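Local atomic coordinates of odorant binding protein 4 (PDB entry 6JPM), a protein that probably binds small odorant molecules as a secreted, mainly helical carrier of the insect pheromone and general odorant binding protein family. Residues A[76-79]-A[80-83]; A[27-30]-A[31-35]; A[46-49]-A[50-54]. One frame throughout, in Å; residues are numbered along the deposited sequence.

Contact 1 (A[76-79]-A[80-83])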
ATOM      1  N   LYS A  76      -9.214   4.540 -14.471  1.00 60.76           N
ATOM      2  CA  LYS A  76     -10.387   3.667 -14.473  1.00 63.36           C
ATOM      3  C   LYS A  76      -9.998   2.195 -14.513  1.00 59.92           C
ATOM      4  O   LYS A  76     -10.740   1.345 -14.012  1.00 57.10           O
ATOM      5  CB  LYS A  76     -11.297   4.007 -15.656  1.00 69.73           C
ATOM      6  CG  LYS A  76     -10.625   3.918 -17.016  1.00 75.98           C
ATOM      7  CD  LYS A  76     -11.609   3.422 -18.083  1.00 78.18           C
ATOM      8  CE  LYS A  76     -12.861   4.292 -18.155  1.00 78.44           C
ATOM      9  NZ  LYS A  76     -12.583   5.671 -18.666  1.00 77.06           N
ATOM     10  N   LYS A  77      -8.839   1.873 -15.047  1.00 60.26           N
ATOM     11  CA  LYS A  77      -8.480   0.441 -15.074  1.00 57.86           C
ATOM     12  C   LYS A  77      -8.206  -0.090 -13.667  1.00 54.44           C
ATOM     13  O   LYS A  77      -8.250  -1.277 -13.508  1.00 55.67           O
ATOM     14  CB  LYS A  77      -7.319   0.194 -16.034  1.00 60.15           C
ATOM     15  CG  LYS A  77      -6.002   0.849 -15.681  1.00 64.15           C
ATOM     16  CD  LYS A  77      -4.939  -0.176 -15.323  1.00 66.17           C
ATOM     17  CE  LYS A  77      -4.020  -0.558 -16.459  1.00 66.54           C
ATOM     18  NZ  LYS A  77      -2.616  -0.212 -16.143  1.00 66.67           N
ATOM     19  N   TYR A  78      -8.011   0.787 -12.692  1.00 45.54           N
ATOM     20  CA  TYR A  78      -7.708   0.356 -11.311  1.00 45.22           C
ATOM     21  C   TYR A  78      -8.940   0.551 -10.442  1.00 55.13           C
ATOM     22  O   TYR A  78      -9.057  -0.145  -9.463  1.00 56.36           O
ATOM     23  CB  TYR A  78      -6.534   1.162 -10.751  1.00 39.55           C
ATOM     24  CG  TYR A  78      -5.182   0.739 -11.253  1.00 44.11           C
ATOM     25  CD1 TYR A  78      -4.685  -0.505 -10.963  1.00 44.98           C
ATOM     26  CD2 TYR A  78      -4.408   1.565 -12.039  1.00 50.88           C
ATOM     27  CE1 TYR A  78      -3.457  -0.921 -11.418  1.00 49.35           C
ATOM     28  CE2 TYR A  78      -3.171   1.171 -12.507  1.00 53.10           C
ATOM     29  CZ  TYR A  78      -2.691  -0.081 -12.194  1.00 54.04           C
ATOM     30  OH  TYR A  78      -1.481  -0.507 -12.628  1.00 51.57           O
ATOM     31  N   GLN A  79      -9.864   1.396 -10.876  1.00 56.58           N
ATOM     32  CA  GLN A  79     -11.059   1.732 -10.071  1.00 56.34           C
ATOM     33  C   GLN A  79     -11.819   0.498  -9.589  1.00 52.92           C
ATOM     34  O   GLN A  79     -12.055   0.367  -8.430  1.00 48.88           O
ATOM     35  CB  GLN A  79     -11.969   2.660 -10.852  1.00 65.33           C
ATOM     36  CG  GLN A  79     -12.452   3.823 -10.020  1.00 73.87           C
ATOM     37  CD  GLN A  79     -12.017   5.121 -10.630  1.00 85.98           C
ATOM     38  OE1 GLN A  79     -11.478   5.154 -11.722  1.00 91.95           O
ATOM     39  NE2 GLN A  79     -12.250   6.209  -9.926  1.00 89.88           N
ATOM     40  N   GLU A  80     -12.150  -0.404 -10.478  1.00 51.46           N
ATOM     41  CA  GLU A  80     -12.959  -1.561 -10.073  1.00 51.37           C
ATOM     42  C   GLU A  80     -12.153  -2.507  -9.193  1.00 52.16           C
ATOM     43  O   GLU A  80     -12.704  -2.984  -8.212  1.00 51.19           O
ATOM     44  CB  GLU A  80     -13.477  -2.263 -11.319  1.00 59.14           C
ATOM     45  CG  GLU A  80     -14.566  -3.246 -11.012  1.00 70.12           C
ATOM     46  CD  GLU A  80     -15.560  -3.446 -12.142  1.00 82.48           C
ATOM     47  OE1 GLU A  80     -16.550  -4.156 -11.911  1.00 86.30           O
ATOM     48  OE2 GLU A  80     -15.342  -2.887 -13.233  1.00 85.09           O
ATOM     49  N   SER A  81     -10.906  -2.774  -9.561  1.00 45.56           N
ATOM     50  CA  SER A  81     -10.067  -3.716  -8.792  1.00 44.69           C
ATOM     51  C   SER A  81      -9.793  -3.162  -7.401  1.00 37.90           C
ATOM     52  O   SER A  81      -9.784  -3.935  -6.504  1.00 43.61           O
ATOM     53  CB  SER A  81      -8.801  -4.083  -9.500  1.00 40.65           C
ATOM     54  OG  SER A  81      -8.135  -2.939  -9.942  1.00 38.15           O
ATOM     55  N   THR A  82      -9.642  -1.860  -7.268  1.00 33.95           N
ATOM     56  CA  THR A  82      -9.361  -1.266  -5.948  1.00 40.63           C
ATOM     57  C   THR A  82     -10.578  -1.392  -5.037  1.00 41.33           C
ATOM     58  O   THR A  82     -10.414  -1.794  -3.915  1.00 40.35           O
ATOM     59  CB  THR A  82      -8.842   0.159  -6.088  1.00 45.39           C
ATOM     60  OG1 THR A  82      -7.552  -0.023  -6.640  1.00 45.59           O
ATOM     61  CG2 THR A  82      -8.708   0.853  -4.760  1.00 42.21           C
ATOM     62  N   LYS A  83     -11.753  -1.073  -5.557  1.00 45.71           N
ATOM     63  CA  LYS A  83     -13.008  -1.152  -4.777  1.00 44.21           C
ATOM     64  C   LYS A  83     -13.159  -2.565  -4.231  1.00 43.41           C
ATOM     65  O   LYS A  83     -13.360  -2.699  -3.061  1.00 43.41           O
ATOM     66  CB  LYS A  83     -14.197  -0.733  -5.647  1.00 54.38           C
ATOM     67  CG  LYS A  83     -14.161   0.692  -6.192  1.00 63.23           C
ATOM     68  CD  LYS A  83     -15.528   1.321  -6.436  1.00 70.61           C
ATOM     69  CE  LYS A  83     -15.606   2.228  -7.646  1.00 74.58           C
ATOM     70  NZ  LYS A  83     -16.186   1.552  -8.837  1.00 74.88           N
TER

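Contact 2 (A[27-30]-A[31-35])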
ATOM      1  N   GLU A  27      15.704  -5.879  -2.166  1.00 26.04           N
ATOM      2  CA  GLU A  27      15.174  -7.231  -2.336  1.00 26.18           C
ATOM      3  C   GLU A  27      13.908  -7.451  -1.518  1.00 20.11           C
ATOM      4  O   GLU A  27      12.996  -8.152  -1.969  1.00 23.78           O
ATOM      5  CB  GLU A  27      16.216  -8.280  -1.960  1.00 28.52           C
ATOM      6  CG  GLU A  27      15.697  -9.695  -2.193  1.00 39.39           C
ATOM      7  CD  GLU A  27      16.786 -10.752  -2.150  1.00 52.39           C
ATOM      8  OE1 GLU A  27      17.790 -10.550  -1.436  1.00 56.84           O
ATOM      9  OE2 GLU A  27      16.633 -11.788  -2.835  1.00 55.49           O
ATOM     10  N   GLN A  28      13.837  -6.886  -0.310  1.00 20.26           N
ATOM     11  CA  GLN A  28      12.609  -7.005   0.483  1.00 23.94           C
ATOM     12  C   GLN A  28      11.422  -6.393  -0.247  1.00 26.19           C
ATOM     13  O   GLN A  28      10.342  -6.984  -0.294  1.00 18.38           O
ATOM     14  CB  GLN A  28      12.778  -6.334   1.848  1.00 22.30           C
ATOM     15  CG  GLN A  28      13.526  -7.181   2.864  1.00 19.10           C
ATOM     16  CD  GLN A  28      13.681  -6.466   4.173  1.00 27.47           C
ATOM     17  OE1 GLN A  28      14.151  -5.323   4.213  1.00 22.78           O
ATOM     18  NE2 GLN A  28      13.253  -7.118   5.265  1.00 26.58           N
ATOM     19  N   ILE A  29      11.610  -5.210  -0.834  1.00 24.56           N
ATOM     20  CA  ILE A  29      10.543  -4.571  -1.603  1.00 24.33           C
ATOM     21  C   ILE A  29      10.192  -5.397  -2.826  1.00 21.81           C
ATOM     22  O   ILE A  29       9.007  -5.572  -3.148  1.00 21.11           O
ATOM     23  CB  ILE A  29      10.939  -3.137  -2.002  1.00 23.60           C
ATOM     24  CG1 ILE A  29      11.007  -2.240  -0.758  1.00 18.89           C
ATOM     25  CG2 ILE A  29       9.947  -2.592  -3.028  1.00 23.95           C
ATOM     26  CD1 ILE A  29      11.636  -0.862  -1.036  1.00 17.27           C
ATOM     27  N   ASN A  30      11.218  -5.893  -3.544  1.00 19.48           N
ATOM     28  CA  ASN A  30      10.985  -6.700  -4.741  1.00 20.62           C
ATOM     29  C   ASN A  30      10.269  -8.006  -4.403  1.00 22.56           C
ATOM     30  O   ASN A  30       9.342  -8.418  -5.113  1.00 21.78           O
ATOM     31  CB  ASN A  30      12.323  -6.981  -5.458  1.00 24.81           C
ATOM     32  CG  ASN A  30      12.957  -5.704  -6.067  1.00 30.44           C
ATOM     33  OD1 ASN A  30      12.268  -4.699  -6.278  1.00 25.96           O
ATOM     34  ND2 ASN A  30      14.272  -5.751  -6.362  1.00 24.29           N
ATOM     35  N   ASN A  31      10.693  -8.681  -3.333  1.00 20.91           N
ATOM     36  CA  ASN A  31       9.964  -9.851  -2.854  1.00 25.22           C
ATOM     37  C   ASN A  31       8.497  -9.529  -2.601  1.00 20.73           C
ATOM     38  O   ASN A  31       7.611 -10.276  -3.016  1.00 21.83           O
ATOM     39  CB  ASN A  31      10.611 -10.390  -1.580  1.00 21.98           C
ATOM     40  CG  ASN A  31      11.869 -11.174  -1.864  1.00 32.47           C
ATOM     41  OD1 ASN A  31      12.093 -11.627  -2.983  1.00 33.54           O
ATOM     42  ND2 ASN A  31      12.712 -11.321  -0.853  1.00 36.16           N
ATOM     43  N   PHE A  32       8.222  -8.409  -1.937  1.00 24.62           N
ATOM     44  CA  PHE A  32       6.837  -8.093  -1.586  1.00 22.70           C
ATOM     45  C   PHE A  32       5.962  -8.002  -2.831  1.00 27.61           C
ATOM     46  O   PHE A  32       4.851  -8.542  -2.861  1.00 27.73           O
ATOM     47  CB  PHE A  32       6.775  -6.788  -0.778  1.00 19.75           C
ATOM     48  CG  PHE A  32       5.480  -6.632   0.018  1.00 23.43           C
ATOM     49  CD1 PHE A  32       4.297  -6.276  -0.612  1.00 19.43           C
ATOM     50  CD2 PHE A  32       5.448  -6.901   1.385  1.00 23.79           C
ATOM     51  CE1 PHE A  32       3.098  -6.168   0.104  1.00 22.83           C
ATOM     52  CE2 PHE A  32       4.255  -6.788   2.106  1.00 27.13           C
ATOM     53  CZ  PHE A  32       3.079  -6.419   1.458  1.00 24.19           C
ATOM     54  N   HIS A  33       6.461  -7.357  -3.888  1.00 26.80           N
ATOM     55  CA  HIS A  33       5.687  -7.210  -5.118  1.00 25.29           C
ATOM     56  C   HIS A  33       5.551  -8.499  -5.900  1.00 29.31           C
ATOM     57  O   HIS A  33       4.873  -8.498  -6.928  1.00 32.24           O
ATOM     58  CB  HIS A  33       6.314  -6.149  -6.026  1.00 25.22           C
ATOM     59  CG  HIS A  33       6.081  -4.750  -5.556  1.00 29.12           C
ATOM     60  ND1 HIS A  33       6.858  -4.155  -4.590  1.00 29.28           N
ATOM     61  CD2 HIS A  33       5.146  -3.835  -5.905  1.00 32.21           C
ATOM     62  CE1 HIS A  33       6.420  -2.928  -4.369  1.00 29.08           C
ATOM     63  NE2 HIS A  33       5.384  -2.708  -5.155  1.00 28.87           N
ATOM     64  N   LYS A  34       6.188  -9.582  -5.458  1.00 34.26           N
ATOM     65  CA  LYS A  34       5.971 -10.911  -6.007  1.00 31.22           C
ATOM     66  C   LYS A  34       5.294 -11.836  -5.004  1.00 32.65           C
ATOM     67  O   LYS A  34       5.377 -13.057  -5.138  1.00 34.61           O
ATOM     68  CB  LYS A  34       7.294 -11.521  -6.457  1.00 29.13           C
ATOM     69  CG  LYS A  34       7.943 -10.815  -7.636  1.00 34.55           C
ATOM     70  CD  LYS A  34       9.173 -11.564  -8.091  1.00 36.49           C
ATOM     71  CE  LYS A  34       9.560 -11.188  -9.515  1.00 34.86           C
ATOM     72  NZ  LYS A  34       9.415  -9.726  -9.767  1.00 33.33           N
ATOM     73  N   GLY A  35       4.640 -11.289  -3.991  1.00 25.74           N
ATOM     74  CA  GLY A  35       3.909 -12.135  -3.063  1.00 25.61           C
ATOM     75  C   GLY A  35       4.765 -12.911  -2.090  1.00 27.23           C
ATOM     76  O   GLY A  35       4.304 -13.903  -1.521  1.00 30.33           O
TER
HETATM   77  O   HOH W   1       9.718  -7.605  -7.867  1.00 33.41           O

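Contact 3 (A[46-49]-A[50-54])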
ATOM      1  N   TYR A  46       8.126   0.051   6.370  1.00 21.60           N
ATOM      2  CA  TYR A  46       8.098   0.654   5.019  1.00 16.43           C
ATOM      3  C   TYR A  46       6.645   0.746   4.548  1.00 20.07           C
ATOM      4  O   TYR A  46       6.286   1.746   4.101  1.00 17.39           O
ATOM      5  CB  TYR A  46       8.974  -0.091   4.015  1.00 18.03           C
ATOM      6  CG  TYR A  46       8.807   0.365   2.595  1.00 20.07           C
ATOM      7  CD1 TYR A  46       9.458   1.482   2.132  1.00 19.35           C
ATOM      8  CD2 TYR A  46       7.986  -0.310   1.718  1.00 20.17           C
ATOM      9  CE1 TYR A  46       9.323   1.890   0.829  1.00 15.15           C
ATOM     10  CE2 TYR A  46       7.849   0.077   0.406  1.00 15.57           C
ATOM     11  CZ  TYR A  46       8.508   1.200  -0.034  1.00 23.78           C
ATOM     12  OH  TYR A  46       8.380   1.637  -1.290  1.00 22.12           O
ATOM     13  N   MET A  47       5.896  -0.345   4.640  1.00 16.23           N
ATOM     14  CA  MET A  47       4.470  -0.357   4.242  1.00 15.30           C
ATOM     15  C   MET A  47       3.675   0.672   5.075  1.00 16.36           C
ATOM     16  O   MET A  47       2.843   1.340   4.530  1.00 18.51           O
ATOM     17  CB  MET A  47       3.854  -1.757   4.304  1.00 17.08           C
ATOM     18  CG  MET A  47       4.302  -2.712   3.194  1.00 22.28           C
ATOM     19  SD  MET A  47       4.782  -2.002   1.622  1.00 24.93           S
ATOM     20  CE  MET A  47       3.200  -1.498   0.998  1.00 22.86           C
ATOM     21  N   ASN A  48       3.957   0.780   6.361  1.00 16.13           N
ATOM     22  CA  ASN A  48       3.302   1.783   7.224  1.00 15.53           C
ATOM     23  C   ASN A  48       3.611   3.196   6.710  1.00 18.00           C
ATOM     24  O   ASN A  48       2.737   3.968   6.594  1.00 18.38           O
ATOM     25  CB  ASN A  48       3.683   1.630   8.682  1.00 15.61           C
ATOM     26  CG  ASN A  48       2.873   2.569   9.539  1.00 22.67           C
ATOM     27  OD1 ASN A  48       1.676   2.493   9.585  1.00 18.21           O
ATOM     28  ND2 ASN A  48       3.528   3.509  10.148  1.00 20.87           N
ATOM     29  N   CYS A  49       4.873   3.450   6.424  1.00 23.15           N
ATOM     30  CA  CYS A  49       5.347   4.739   5.895  1.00 18.68           C
ATOM     31  C   CYS A  49       4.630   5.025   4.577  1.00 20.78           C
ATOM     32  O   CYS A  49       4.172   6.061   4.450  1.00 24.57           O
ATOM     33  CB  CYS A  49       6.847   4.739   5.682  1.00 21.62           C
ATOM     34  SG  CYS A  49       7.500   6.298   5.052  1.00 29.81           S
ATOM     35  N   ILE A  50       4.566   4.072   3.667  1.00 23.06           N
ATOM     36  CA  ILE A  50       3.939   4.297   2.367  1.00 20.61           C
ATOM     37  C   ILE A  50       2.463   4.639   2.545  1.00 20.79           C
ATOM     38  O   ILE A  50       1.968   5.635   2.006  1.00 22.38           O
ATOM     39  CB  ILE A  50       4.120   3.064   1.462  1.00 18.35           C
ATOM     40  CG1 ILE A  50       5.575   2.942   0.948  1.00 21.03           C
ATOM     41  CG2 ILE A  50       3.107   3.091   0.319  1.00 19.66           C
ATOM     42  CD1 ILE A  50       6.080   4.134   0.115  1.00 18.22           C
ATOM     43  N   LEU A  51       1.739   3.816   3.303  1.00 19.44           N
ATOM     44  CA  LEU A  51       0.299   4.008   3.441  1.00 23.51           C
ATOM     45  C   LEU A  51      -0.035   5.208   4.320  1.00 20.81           C
ATOM     46  O   LEU A  51      -1.075   5.836   4.123  1.00 25.68           O
ATOM     47  CB  LEU A  51      -0.353   2.733   3.974  1.00 21.60           C
ATOM     48  CG  LEU A  51      -0.384   1.596   2.951  1.00 26.77           C
ATOM     49  CD1 LEU A  51      -0.522   0.255   3.653  1.00 25.13           C
ATOM     50  CD2 LEU A  51      -1.545   1.822   1.942  1.00 22.80           C
ATOM     51  N   GLU A  52       0.824   5.558   5.279  1.00 21.36           N
ATOM     52  CA  GLU A  52       0.638   6.840   5.962  1.00 25.36           C
ATOM     53  C   GLU A  52       0.830   8.004   4.992  1.00 27.03           C
ATOM     54  O   GLU A  52       0.044   8.953   4.984  1.00 25.04           O
ATOM     55  CB  GLU A  52       1.606   6.978   7.138  1.00 22.59           C
ATOM     56  CG  GLU A  52       1.141   6.299   8.427  1.00 29.94           C
ATOM     57  CD  GLU A  52       2.083   6.588   9.591  1.00 42.96           C
ATOM     58  OE1 GLU A  52       3.119   7.250   9.356  1.00 48.72           O
ATOM     59  OE2 GLU A  52       1.802   6.153  10.729  1.00 46.35           O
ATOM     60  N   THR A  53       1.858   7.926   4.148  1.00 26.51           N
ATOM     61  CA  THR A  53       2.105   8.987   3.174  1.00 27.77           C
ATOM     62  C   THR A  53       0.961   9.115   2.181  1.00 26.42           C
ATOM     63  O   THR A  53       0.628  10.228   1.769  1.00 27.41           O
ATOM     64  CB  THR A  53       3.423   8.721   2.457  1.00 26.23           C
ATOM     65  OG1 THR A  53       4.468   8.708   3.426  1.00 25.90           O
ATOM     66  CG2 THR A  53       3.717   9.793   1.408  1.00 24.53           C
ATOM     67  N   MET A  54       0.332   8.002   1.805  1.00 26.71           N
ATOM     68  CA  MET A  54      -0.859   8.060   0.969  1.00 27.34           C
ATOM     69  C   MET A  54      -2.099   8.504   1.733  1.00 27.26           C
ATOM     70  O   MET A  54      -3.151   8.686   1.108  1.00 29.77           O
ATOM     71  CB  MET A  54      -1.136   6.697   0.334  1.00 19.70           C
ATOM     72  CG  MET A  54      -0.047   6.234  -0.641  1.00 26.80           C
ATOM     73  SD  MET A  54      -0.278   4.486  -1.059  1.00 28.08           S
ATOM     74  CE  MET A  54      -1.658   4.577  -2.207  1.00 34.10           C
TER
HETATM   75  O   HOH W   2       0.237   4.006  11.131  1.00 25.04           O

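Contact 1 (A[76-79]-A[80-83])
Tyr78 meets Ser81 and Thr82, and Gln79 meets Lys83, near the start of helix 76-89, where Tyr78 O takes two donors. Tyr78 O accepts the backbone N of Thr82 at 2.8 Å in a bond running nearly along the C=O axis. The same oxygen, Tyr78 O, accepts Ser81 OG at 3.0 Å, and this second donor stands above the carbonyl plane, 35° out of it. Serine suits the place because its OG, set between its own backbone N and carbonyl carbon (chi1 50°), folds back one turn and brings the hydroxyl obliquely alongside the tyrosine ring. That ring has the CD of Lys77 over one face and meets Phe117 edge-to-face; the ammonium of Lys77 forms a salt bridge with Glu4. One residue further on, Gln79 O accepts Lys83 N at 3.2 Å. Glutamine and lysine suit this pairing as long, flexible chains whose methylenes can pack while their polar ends reach further. The later bends of Lys83, at its third and fourth torsions, bring its CE back to 4.3 Å from Gln79 CG. Nearer the backbone, the first torsion (chi1 -61°) sets CG beside the lysine's own N, and Lys83 CG lies 3.1 Å from Gln79 O.

Contact 2 (A[27-30]-A[31-35])
His33 folds its imidazole back onto the carbonyl of Ile29 at the end of helix 26-32, so a single oxygen is gripped twice by one residue. Ring atom His33 ND1 donates to Ile29 O at 3.0 Å in a nearly straight bond (174°), with the oxygen close to the ring plane, while His33 N reaches Ile29 O at 3.2 Å from the opposite face of the carbonyl. The ring's rotation is thereby fixed, and its other nitrogen, NE2, is held by the carbonyl of Leu118. Histidine fits because it can bond at both ends; as both partners are acceptors, this would favour the doubly protonated, charged ring. Beside it, Ile29 CG2 lies 3.8 Å from His33 CE1. Asn31 is packed as tightly: its N bonds Glu27 O at 2.7 Å, and its first torsion (chi1 -77°) brings Asn31 CG to 3.2 Å from Glu27 O. The solvent side is looser. Glu27 CG approaches Asn31 ND2 to 3.7 Å, carboxylate and amide planes 38° apart, and a water donates to Asn30 O and accepts from Lys34 NZ, each 2.9 Å away. Gly35, with its positive phi, is the C-prime residue of the Schellman motif that ends the helix. The buried face packs against neighbouring helices: Ile29 on Tyr46 of helix 41-53 and on Arg15 and Gln19 of helix 4-22, Phe32 on Met43 and on Ala105 of helix 99-111.

Contact 3 (A[46-49]-A[50-54])
Helix 41-53 is a central helix of the odorant binding protein fold, and in this stretch it carries Cys49, joined by a disulfide to Cys18 of helix 4-22. One turn apart on its buried side, Ile50 lays CG1 over one face of the Tyr46 ring, 3.8 Å from the centroid, in a CH-pi contact displaced toward the hydroxyl end. With CG anti to the backbone N (chi1 171°), Tyr46 places its ring so that Ile50 CG1 lies over its face, and its OH hydrogen-bonds to O of the C-terminal Pro119. The long arm of isoleucine suits this spot, flexible enough to follow the ring to its hydroxyl: Ile50 CD1 lies 3.7 Å from Tyr46 OH. The outer side is polar. Asn48 ND2 gives a weak bond to Glu52 OE2 at 3.2 Å, the amide and carboxylate planes 66° apart. Further along, Cys49 O takes two donors from opposite faces, Thr53 N at 3.0 Å and Thr53 OG1 at 2.9 Å. The threonine hydroxyl is thus turned inward to the backbone, and its bond adds to the normal helical one near the helix end, while the weak amide-carboxylate bond is supplemented by a water that donates to both Asn48 OD1 and Glu52 OE2.

From the N terminus, helix 4-22 leads into contact 2, which lies within helix 26-32 and its Schellman ending; the chain then turns into helix 41-53, which holds contact 3, and much later enters helix 76-89, where contact 1 lies. Each spans only about one helical turn between partners and so closes no larger loop; the three follow in series, and none nests within or crosses another. Contacts 2 and 3 touch directly, through the packing of helix 26-32 on helix 41-53. Contact 1 stands apart, its centre about 20 Å from that of contact 3 and on the opposite side of the chain's centre, yet all three meet the C-terminal segment.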